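PDB 2I2L: YopX protein from Bacillus subtilis, which is of unknown function, a homodimeric, largely beta-sheet protein encoded by the SPbeta prophage. Local coordinates for residues B[4-7]-B[12-15]. Residues are numbered along the deposited sequence; the frame is centred on the assembly and turned at random.
Sequences AYRV and QMHY
Arg6 and Tyr15 lie side by side and point the same way from the two antiparallel strands of an N-terminal beta hairpin, an example of how a non-hydrogen-bonded pair, with no backbone bonds between its two residues, can be joined through its side chains. The phenol ring, its plane 63° from that of the guanidinium, follows the arginine chain outward until Tyr15 OH receives two side-on bonds, from Arg6 NE at 2.9 Å and Arg6 NH2 at 3.0 Å. The oxygen sits near the guanidinium plane, so the double grip should limit rotation of that group. Met13, a selenomethionine, sets its CE over one guanidinium face, offset toward the rim, while its SE rests 3.5 Å from Arg6 CD; Asp122 of strand 115-122 touches both residues. On the opposite face of the hairpin, Val7 pairs with His14. Val7 CG2 packs 3.5 Å from His14 CB, and Leu33 of strand 31-36 touches both side chains. With CG beside its own backbone N (chi1 -61°), the imidazole brings an edge toward Val7 O, and its NE2 is hydrogen-bonded to Asp9 in the connecting turn. That same carbonyl oxygen, Val7 O, accepts the backbone bond from His14 N at 2.8 Å.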
loop_
_atom_site.group_PDB
_atom_site.type_symbol
_atom_site.label_atom_id
_atom_site.label_comp_id
_atom_site.label_asym_id
_atom_site.label_seq_id
_atom_site.Cartn_x
_atom_site.Cartn_y
_atom_site.Cartn_z
ATOM N N ALA B 4 -5.230 4.810 -5.508
ATOM C CA ALA B 4 -6.221 3.772 -5.811
ATOM C C ALA B 4 -6.659 2.957 -4.595
ATOM O O ALA B 4 -5.836 2.482 -3.804
ATOM C CB ALA B 4 -5.693 2.827 -6.893
ATOM N N TYR B 5 -7.972 2.815 -4.456
ATOM C CA TYR B 5 -8.554 2.031 -3.377
ATOM C C TYR B 5 -9.974 1.673 -3.800
ATOM O O TYR B 5 -10.497 2.211 -4.787
ATOM C CB TYR B 5 -8.588 2.823 -2.056
ATOM C CG TYR B 5 -9.642 3.898 -2.011
ATOM C CD1 TYR B 5 -9.361 5.183 -2.445
ATOM C CD2 TYR B 5 -10.955 3.600 -1.630
ATOM C CE1 TYR B 5 -10.359 6.152 -2.520
ATOM C CE2 TYR B 5 -11.959 4.549 -1.703
ATOM C CZ TYR B 5 -11.657 5.829 -2.156
ATOM O OH TYR B 5 -12.648 6.781 -2.301
ATOM N N ARG B 6 -10.571 0.746 -3.059
ATOM C CA ARG B 6 -11.946 0.302 -3.280
ATOM C C ARG B 6 -12.495 -0.095 -1.910
ATOM O O ARG B 6 -11.764 -0.615 -1.067
ATOM C CB ARG B 6 -12.000 -0.905 -4.241
ATOM C CG ARG B 6 -10.965 -1.976 -3.944
ATOM C CD ARG B 6 -11.522 -3.395 -3.975
ATOM N NE ARG B 6 -11.314 -4.082 -5.249
ATOM C CZ ARG B 6 -10.807 -5.313 -5.359
ATOM N NH1 ARG B 6 -10.451 -6.001 -4.274
ATOM N NH2 ARG B 6 -10.651 -5.859 -6.559
ATOM N N VAL B 7 -13.766 0.187 -1.666
ATOM C CA VAL B 7 -14.366 -0.196 -0.398
ATOM C C VAL B 7 -15.604 -1.029 -0.625
ATOM O O VAL B 7 -16.432 -0.731 -1.490
ATOM C CB VAL B 7 -14.768 1.014 0.469
ATOM C CG1 VAL B 7 -13.545 1.738 0.967
ATOM C CG2 VAL B 7 -15.637 1.937 -0.322
ATOM N N GLN B 12 -22.272 -3.675 -1.917
ATOM C CA GLN B 12 -21.636 -3.396 -3.198
ATOM C C GLN B 12 -20.201 -2.883 -3.078
ATOM O O GLN B 12 -19.773 -2.434 -2.012
ATOM C CB GLN B 12 -22.489 -2.403 -3.989
ATOM C CG GLN B 12 -22.897 -1.165 -3.206
ATOM C CD GLN B 12 -23.776 -0.233 -4.021
ATOM O OE1 GLN B 12 -24.870 -0.603 -4.443
ATOM N NE2 GLN B 12 -23.298 0.984 -4.248
HETATM N N MSE B 13 -19.460 -2.964 -4.182
HETATM C CA MSE B 13 -18.068 -2.522 -4.221
HETATM C C MSE B 13 -17.979 -1.092 -4.758
HETATM O O MSE B 13 -18.655 -0.744 -5.728
HETATM C CB MSE B 13 -17.252 -3.459 -5.116
HETATM C CG MSE B 13 -15.754 -3.214 -5.059
HETATM SE SE MSE B 13 -14.962 -3.775 -3.391
HETATM C CE MSE B 13 -14.486 -5.590 -3.883
ATOM N N HIS B 14 -17.150 -0.269 -4.118
ATOM C CA HIS B 14 -16.964 1.122 -4.531
ATOM C C HIS B 14 -15.513 1.384 -4.928
ATOM O O HIS B 14 -14.590 1.089 -4.165
ATOM C CB HIS B 14 -17.329 2.076 -3.394
ATOM C CG HIS B 14 -18.759 1.981 -2.951
ATOM N ND1 HIS B 14 -19.767 2.705 -3.538
ATOM C CD2 HIS B 14 -19.340 1.221 -1.989
ATOM C CE1 HIS B 14 -20.921 2.397 -2.960
ATOM N NE2 HIS B 14 -20.686 1.502 -2.023
ATOM N N TYR B 15 -15.308 1.932 -6.123
ATOM C CA TYR B 15 -13.964 2.256 -6.584
ATOM C C TYR B 15 -13.724 3.762 -6.490
ATOM O O TYR B 15 -14.637 4.563 -6.712
ATOM C CB TYR B 15 -13.750 1.747 -8.000
ATOM C CG TYR B 15 -13.371 0.286 -8.030
ATOM C CD1 TYR B 15 -12.134 -0.141 -7.542
ATOM C CD2 TYR B 15 -14.259 -0.680 -8.513
ATOM C CE1 TYR B 15 -11.787 -1.492 -7.531
ATOM C CE2 TYR B 15 -13.923 -2.038 -8.506
ATOM C CZ TYR B 15 -12.686 -2.434 -8.013
ATOM O OH TYR B 15 -12.350 -3.768 -7.979
#